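Local coordinates for Sso-CP2 metallo-carboxypetidase (Sulfolobus solfataricus, PDB 4MMO), which probably acts as a zinc-dependent carboxypeptidase of the M20 family, removing residues from the C-terminal end of peptides, at residues L155-P169 and L390-Y404. Residues are numbered along the deposited sequence; the frame is centred on the assembly and turned at random.
Sequences LKADSVIMEGAGLDP and LGIRDAVSAIGAGGY
Glycines let G164-G166 and I399-G403 run on together after the regular parallel pairing of strands 159-161 and 395-396 gives out. A CB on G164 would clash with I399 O, and one on G400 with A165 O. The short strand 395-396 is an outermost strand, within this chain, of the mixed six-stranded sheet of the M20 catalytic domain. In the backbone, V160 N hydrogen-bonds to D394 O, V396 N to V160 O, and M162 N to V396 O at 2.8 Å. Beyond them, A165 N donates a hydrogen bond to I399 O from above the carbonyl plane, 56° out of it. L167 N hydrogen-bonds to G402 O at 3.1 Å. Next to M162, E163 turns away and binds the zinc ion with H71 and D104. S397 chi1 (-172°) swings OG away from its backbone N toward G164, where it accepts a weak hydrogen bond from G164 N.

V160 and A395 share one face of the sheet, where V160 CG1 meets A395 CB. I392 CG2, from the loop before the strand, also touches V160 CG1 and lies 3.6 Å from S159 CA, while I392 CD1 extends to A157 CB. Cut back to alanine, I392 would lose CG2 and CD1, which would probably open a gap beside V160 CG1 and A157 CB. On the other face, I161 and V396 lie side by side, CG2 to CG1 at 3.7 Å. Water 1 links D158 O to D394 N, and water 2 joins D168 O to Y404 N. At the far end, P169 CG sits over the Y404 ring in a CH-pi contact, 3.6 Å from its centroid.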
ATOM      1  N   LEU A 155       6.375  38.490  19.815  1.00 38.19           N
ATOM      2  CA  LEU A 155       6.088  37.271  20.561  1.00 37.98           C
ATOM      3  C   LEU A 155       7.017  37.051  21.749  1.00 35.82           C
ATOM      4  O   LEU A 155       6.960  36.004  22.393  1.00 39.26           O
ATOM      5  CB  LEU A 155       6.177  36.065  19.627  1.00 46.02           C
ATOM      6  CG  LEU A 155       5.127  36.025  18.520  1.00 37.37           C
ATOM      7  CD1 LEU A 155       5.440  34.900  17.546  1.00 42.68           C
ATOM      8  CD2 LEU A 155       3.735  35.860  19.110  1.00 36.75           C
ATOM      9  N   LYS A 156       7.868  38.031  22.038  1.00 30.42           N
ATOM     10  CA  LYS A 156       8.822  37.908  23.134  1.00 50.15           C
ATOM     11  C   LYS A 156       8.116  37.589  24.445  1.00 43.16           C
ATOM     12  O   LYS A 156       7.128  38.229  24.805  1.00 45.56           O
ATOM     13  CB  LYS A 156       9.641  39.188  23.295  1.00 35.83           C
ATOM     14  CG  LYS A 156      10.690  39.096  24.396  1.00 58.83           C
ATOM     15  CD  LYS A 156      11.439  40.404  24.583  1.00 67.02           C
ATOM     16  CE  LYS A 156      12.552  40.255  25.610  1.00 70.06           C
ATOM     17  NZ  LYS A 156      13.377  41.487  25.719  1.00 80.70           N
ATOM     18  N   ALA A 157       8.630  36.587  25.148  1.00 37.63           N
ATOM     19  CA  ALA A 157       8.088  36.186  26.438  1.00 34.47           C
ATOM     20  C   ALA A 157       9.184  35.492  27.234  1.00 34.73           C
ATOM     21  O   ALA A 157      10.156  35.010  26.656  1.00 34.83           O
ATOM     22  CB  ALA A 157       6.904  35.262  26.247  1.00 25.11           C
ATOM     23  N   ASP A 158       9.027  35.441  28.555  1.00 30.98           N
ATOM     24  CA  ASP A 158      10.023  34.815  29.422  1.00 39.79           C
ATOM     25  C   ASP A 158       9.846  33.307  29.468  1.00 42.81           C
ATOM     26  O   ASP A 158      10.788  32.572  29.752  1.00 33.84           O
ATOM     27  CB  ASP A 158       9.932  35.385  30.837  1.00 32.35           C
ATOM     28  CG  ASP A 158       9.993  36.894  30.850  1.00 36.97           C
ATOM     29  OD1 ASP A 158      11.059  37.446  30.507  1.00 56.14           O
ATOM     30  OD2 ASP A 158       8.973  37.527  31.191  1.00 42.36           O
ATOM     31  N   SER A 159       8.632  32.843  29.195  1.00 35.28           N
ATOM     32  CA  SER A 159       8.365  31.412  29.181  1.00 36.63           C
ATOM     33  C   SER A 159       7.199  31.095  28.262  1.00 41.97           C
ATOM     34  O   SER A 159       6.441  31.982  27.873  1.00 31.38           O
ATOM     35  CB  SER A 159       8.068  30.905  30.591  1.00 33.66           C
ATOM     36  OG  SER A 159       6.888  31.495  31.105  1.00 46.46           O
ATOM     37  N   VAL A 160       7.066  29.817  27.927  1.00 34.99           N
ATOM     38  CA  VAL A 160       6.014  29.367  27.041  1.00 34.91           C
ATOM     39  C   VAL A 160       5.432  28.047  27.520  1.00 35.68           C
ATOM     40  O   VAL A 160       6.163  27.171  27.983  1.00 26.99           O
ATOM     41  CB  VAL A 160       6.537  29.207  25.591  1.00 46.57           C
ATOM     42  CG1 VAL A 160       7.754  28.288  25.552  1.00 40.58           C
ATOM     43  CG2 VAL A 160       5.443  28.689  24.670  1.00 35.44           C
ATOM     44  N   ILE A 161       4.113  27.915  27.415  1.00 33.42           N
ATOM     45  CA  ILE A 161       3.465  26.628  27.631  1.00 31.12           C
ATOM     46  C   ILE A 161       2.839  26.142  26.324  1.00 29.40           C
ATOM     47  O   ILE A 161       2.156  26.892  25.624  1.00 34.00           O
ATOM     48  CB  ILE A 161       2.434  26.664  28.790  1.00 37.99           C
ATOM     49  CG1 ILE A 161       1.295  27.643  28.502  1.00 41.09           C
ATOM     50  CG2 ILE A 161       3.140  27.033  30.109  1.00 41.45           C
ATOM     51  CD1 ILE A 161       0.119  27.487  29.450  1.00 33.33           C
ATOM     52  N   MET A 162       3.107  24.885  25.989  1.00 36.67           N
ATOM     53  CA  MET A 162       2.633  24.309  24.741  1.00 39.71           C
ATOM     54  C   MET A 162       1.180  23.860  24.891  1.00 27.10           C
ATOM     55  O   MET A 162       0.505  24.271  25.836  1.00 31.87           O
ATOM     56  CB  MET A 162       3.547  23.161  24.316  1.00 31.69           C
ATOM     57  CG  MET A 162       4.979  23.590  24.048  1.00 31.59           C
ATOM     58  SD  MET A 162       5.121  24.931  22.844  1.00 42.05           S
ATOM     59  CE  MET A 162       4.426  24.135  21.389  1.00 36.73           C
ATOM     60  N   GLU A 163       0.697  23.033  23.965  1.00 32.56           N
ATOM     61  CA  GLU A 163      -0.736  22.750  23.873  1.00 40.72           C
ATOM     62  C   GLU A 163      -1.273  22.093  25.148  1.00 40.59           C
ATOM     63  O   GLU A 163      -2.455  22.227  25.475  1.00 38.09           O
ATOM     64  CB  GLU A 163      -1.066  21.916  22.613  1.00 29.82           C
ATOM     65  CG  GLU A 163      -0.929  20.400  22.735  1.00 38.54           C
ATOM     66  CD  GLU A 163      -1.514  19.655  21.527  1.00 41.92           C
ATOM     67  OE1 GLU A 163      -2.491  18.900  21.699  1.00 48.63           O
ATOM     68  OE2 GLU A 163      -1.019  19.818  20.395  1.00 44.63           O
ATOM     69  N   GLY A 164      -0.398  21.402  25.871  1.00 35.64           N
ATOM     70  CA  GLY A 164      -0.765  20.787  27.135  1.00 28.65           C
ATOM     71  C   GLY A 164      -0.701  19.274  27.105  1.00 43.86           C
ATOM     72  O   GLY A 164      -0.310  18.675  26.101  1.00 52.36           O
ATOM     73  N   ALA A 165      -1.097  18.654  28.213  1.00 39.96           N
ATOM     74  CA  ALA A 165      -1.008  17.208  28.359  1.00 49.43           C
ATOM     75  C   ALA A 165      -2.104  16.719  29.289  1.00 43.70           C
ATOM     76  O   ALA A 165      -2.367  17.328  30.324  1.00 60.64           O
ATOM     77  CB  ALA A 165       0.361  16.820  28.905  1.00 59.24           C
ATOM     78  N   GLY A 166      -2.738  15.612  28.919  1.00 48.28           N
ATOM     79  CA  GLY A 166      -3.836  15.065  29.695  1.00 58.44           C
ATOM     80  C   GLY A 166      -3.381  14.194  30.851  1.00 41.91           C
ATOM     81  O   GLY A 166      -2.184  14.074  31.126  1.00 50.80           O
ATOM     82  N   LEU A 167      -4.348  13.582  31.527  1.00 38.88           N
ATOM     83  CA  LEU A 167      -4.074  12.688  32.644  1.00 51.69           C
ATOM     84  C   LEU A 167      -3.591  11.336  32.135  1.00 53.52           C
ATOM     85  O   LEU A 167      -4.075  10.839  31.120  1.00 50.50           O
ATOM     86  CB  LEU A 167      -5.338  12.504  33.488  1.00 59.73           C
ATOM     87  CG  LEU A 167      -6.056  13.795  33.888  1.00 57.66           C
ATOM     88  CD1 LEU A 167      -7.343  13.486  34.636  1.00 37.61           C
ATOM     89  CD2 LEU A 167      -5.147  14.682  34.723  1.00 59.20           C
ATOM     90  N   ASP A 168      -2.638  10.743  32.846  1.00 50.95           N
ATOM     91  CA  ASP A 168      -2.082   9.452  32.460  1.00 41.33           C
ATOM     92  C   ASP A 168      -3.080   8.348  32.828  1.00 51.90           C
ATOM     93  O   ASP A 168      -4.142   8.646  33.376  1.00 54.44           O
ATOM     94  CB  ASP A 168      -0.707   9.267  33.120  1.00 49.84           C
ATOM     95  CG  ASP A 168      -0.791   8.822  34.579  1.00 53.95           C
ATOM     96  OD1 ASP A 168      -1.834   9.034  35.238  1.00 41.28           O
ATOM     97  OD2 ASP A 168       0.213   8.268  35.075  1.00 61.67           O
ATOM     98  N   PRO A 169      -2.761   7.078  32.512  1.00 62.24           N
ATOM     99  CA  PRO A 169      -3.694   5.977  32.800  1.00 64.27           C
ATOM    100  C   PRO A 169      -4.119   5.872  34.268  1.00 69.64           C
ATOM    101  O   PRO A 169      -5.221   5.401  34.540  1.00 66.12           O
ATOM    102  CB  PRO A 169      -2.899   4.734  32.391  1.00 59.97           C
ATOM    103  CG  PRO A 169      -1.969   5.217  31.343  1.00 63.44           C
ATOM    104  CD  PRO A 169      -1.585   6.610  31.757  1.00 67.18           C
ATOM    105  N   LEU A 390      12.338  31.441  18.671  1.00 51.94           N
ATOM    106  CA  LEU A 390      11.978  32.538  19.569  1.00 40.77           C
ATOM    107  C   LEU A 390      12.915  32.615  20.771  1.00 44.08           C
ATOM    108  O   LEU A 390      12.875  33.578  21.536  1.00 49.47           O
ATOM    109  CB  LEU A 390      10.532  32.399  20.055  1.00 39.20           C
ATOM    110  CG  LEU A 390       9.424  32.997  19.187  1.00 52.13           C
ATOM    111  CD1 LEU A 390       8.078  32.759  19.851  1.00 49.18           C
ATOM    112  CD2 LEU A 390       9.629  34.486  18.942  1.00 47.90           C
ATOM    113  N   GLY A 391      13.746  31.594  20.943  1.00 41.93           N
ATOM    114  CA  GLY A 391      14.740  31.601  21.998  1.00 41.83           C
ATOM    115  C   GLY A 391      14.157  31.526  23.397  1.00 46.69           C
ATOM    116  O   GLY A 391      14.758  32.037  24.340  1.00 45.49           O
ATOM    117  N   ILE A 392      12.994  30.894  23.538  1.00 41.67           N
ATOM    118  CA  ILE A 392      12.372  30.725  24.851  1.00 35.80           C
ATOM    119  C   ILE A 392      12.727  29.364  25.441  1.00 47.44           C
ATOM    120  O   ILE A 392      12.069  28.359  25.168  1.00 45.20           O
ATOM    121  CB  ILE A 392      10.843  30.881  24.793  1.00 41.78           C
ATOM    122  CG1 ILE A 392      10.472  32.217  24.142  1.00 42.07           C
ATOM    123  CG2 ILE A 392      10.256  30.792  26.200  1.00 32.01           C
ATOM    124  CD1 ILE A 392       8.981  32.439  23.980  1.00 38.54           C
ATOM    125  N   ARG A 393      13.763  29.356  26.271  1.00 48.17           N
ATOM    126  CA  ARG A 393      14.308  28.134  26.847  1.00 51.99           C
ATOM    127  C   ARG A 393      13.346  27.520  27.860  1.00 37.73           C
ATOM    128  O   ARG A 393      13.254  26.298  27.988  1.00 33.48           O
ATOM    129  CB  ARG A 393      15.648  28.449  27.522  1.00 40.73           C
ATOM    130  CG  ARG A 393      16.556  27.248  27.734  1.00 87.06           C
ATOM    131  CD  ARG A 393      17.890  27.662  28.352  1.00 87.06           C
ATOM    132  N   ASP A 394      12.633  28.371  28.589  1.00 30.76           N
ATOM    133  CA  ASP A 394      11.720  27.895  29.621  1.00 34.37           C
ATOM    134  C   ASP A 394      10.394  27.511  28.985  1.00 44.67           C
ATOM    135  O   ASP A 394       9.484  28.334  28.872  1.00 41.87           O
ATOM    136  CB  ASP A 394      11.518  28.961  30.702  1.00 41.63           C
ATOM    137  CG  ASP A 394      12.808  29.298  31.441  1.00 51.38           C
ATOM    138  OD1 ASP A 394      13.732  28.460  31.434  1.00 46.26           O
ATOM    139  OD2 ASP A 394      12.901  30.396  32.027  1.00 52.29           O
ATOM    140  N   ALA A 395      10.307  26.253  28.562  1.00 34.62           N
ATOM    141  CA  ALA A 395       9.118  25.737  27.900  1.00 46.55           C
ATOM    142  C   ALA A 395       8.661  24.441  28.555  1.00 43.46           C
ATOM    143  O   ALA A 395       9.475  23.643  29.007  1.00 43.22           O
ATOM    144  CB  ALA A 395       9.393  25.514  26.421  1.00 40.75           C
ATOM    145  N   VAL A 396       7.349  24.244  28.595  1.00 44.08           N
ATOM    146  CA  VAL A 396       6.757  23.037  29.155  1.00 31.82           C
ATOM    147  C   VAL A 396       5.430  22.748  28.454  1.00 35.21           C
ATOM    148  O   VAL A 396       4.802  23.652  27.901  1.00 35.45           O
ATOM    149  CB  VAL A 396       6.508  23.196  30.674  1.00 28.88           C
ATOM    150  CG1 VAL A 396       5.549  24.344  30.944  1.00 36.66           C
ATOM    151  CG2 VAL A 396       5.988  21.899  31.290  1.00 29.42           C
ATOM    152  N   SER A 397       5.018  21.485  28.469  1.00 39.54           N
ATOM    153  CA  SER A 397       3.693  21.109  28.004  1.00 46.99           C
ATOM    154  C   SER A 397       2.932  20.459  29.147  1.00 52.15           C
ATOM    155  O   SER A 397       3.221  19.328  29.543  1.00 47.15           O
ATOM    156  CB  SER A 397       3.776  20.157  26.815  1.00 40.03           C
ATOM    157  OG  SER A 397       2.488  19.951  26.258  1.00 51.21           O
ATOM    158  N   ALA A 398       1.958  21.190  29.676  1.00 49.75           N
ATOM    159  CA  ALA A 398       1.183  20.725  30.812  1.00 57.39           C
ATOM    160  C   ALA A 398      -0.138  21.470  30.873  1.00 44.14           C
ATOM    161  O   ALA A 398      -0.282  22.522  30.254  1.00 41.38           O
ATOM    162  CB  ALA A 398       1.951  20.958  32.074  1.00 42.71           C
ATOM    163  N   ILE A 399      -1.050  20.940  31.686  1.00 42.29           N
ATOM    164  CA  ILE A 399      -2.465  21.322  31.734  1.00 43.04           C
ATOM    165  C   ILE A 399      -3.198  20.586  30.625  1.00 45.15           C
ATOM    166  O   ILE A 399      -2.803  20.651  29.462  1.00 55.37           O
ATOM    167  CB  ILE A 399      -2.722  22.842  31.618  1.00 46.34           C
ATOM    168  CG1 ILE A 399      -1.903  23.607  32.664  1.00 47.53           C
ATOM    169  CG2 ILE A 399      -4.209  23.131  31.793  1.00 30.07           C
ATOM    170  CD1 ILE A 399      -1.904  25.110  32.472  1.00 44.56           C
ATOM    171  N   GLY A 400      -4.260  19.876  30.990  1.00 48.94           N
ATOM    172  CA  GLY A 400      -5.024  19.107  30.026  1.00 45.23           C
ATOM    173  C   GLY A 400      -6.435  18.809  30.483  1.00 48.94           C
ATOM    174  O   GLY A 400      -6.656  18.326  31.596  1.00 57.25           O
ATOM    175  N   ALA A 401      -7.395  19.103  29.613  1.00 35.17           N
ATOM    176  CA  ALA A 401      -8.795  18.821  29.893  1.00 36.51           C
ATOM    177  C   ALA A 401      -9.082  17.336  29.698  1.00 48.17           C
ATOM    178  O   ALA A 401     -10.066  16.811  30.220  1.00 62.63           O
ATOM    179  CB  ALA A 401      -9.676  19.647  28.988  1.00 48.94           C
ATOM    180  N   GLY A 402      -8.213  16.665  28.947  1.00 49.84           N
ATOM    181  CA  GLY A 402      -8.421  15.273  28.597  1.00 60.31           C
ATOM    182  C   GLY A 402      -7.675  14.293  29.476  1.00 67.58           C
ATOM    183  O   GLY A 402      -7.103  14.663  30.503  1.00 70.49           O
ATOM    184  N   GLY A 403      -7.687  13.031  29.061  1.00 60.64           N
ATOM    185  CA  GLY A 403      -7.042  11.967  29.805  1.00 68.80           C
ATOM    186  C   GLY A 403      -6.760  10.757  28.934  1.00 68.58           C
ATOM    187  O   GLY A 403      -6.775  10.844  27.705  1.00 58.13           O
ATOM    188  N   TYR A 404      -6.507   9.626  29.583  1.00 58.84           N
ATOM    189  CA  TYR A 404      -6.204   8.376  28.895  1.00 80.08           C
ATOM    190  C   TYR A 404      -7.458   7.803  28.243  1.00 70.44           C
ATOM    191  O   TYR A 404      -7.386   7.120  27.223  1.00 67.16           O
ATOM    192  CB  TYR A 404      -5.638   7.371  29.900  1.00 96.51           C
ATOM    193  CG  TYR A 404      -5.055   6.119  29.284  1.00100.66           C
ATOM    194  CD1 TYR A 404      -3.950   6.185  28.446  1.00103.26           C
ATOM    195  CD2 TYR A 404      -5.595   4.869  29.559  1.00 98.26           C
ATOM    196  CE1 TYR A 404      -3.407   5.041  27.889  1.00104.19           C
ATOM    197  CE2 TYR A 404      -5.059   3.720  29.008  1.00100.46           C
ATOM    198  CZ  TYR A 404      -3.964   3.812  28.174  1.00101.48           C
ATOM    199  OH  TYR A 404      -3.427   2.672  27.624  1.00100.97           O
TER
HETATM  200  O   HOH W   1      12.967  31.313  28.647  1.00 52.31           O
HETATM  201  O   HOH W   2      -6.765   9.405  32.704  1.00 56.83           O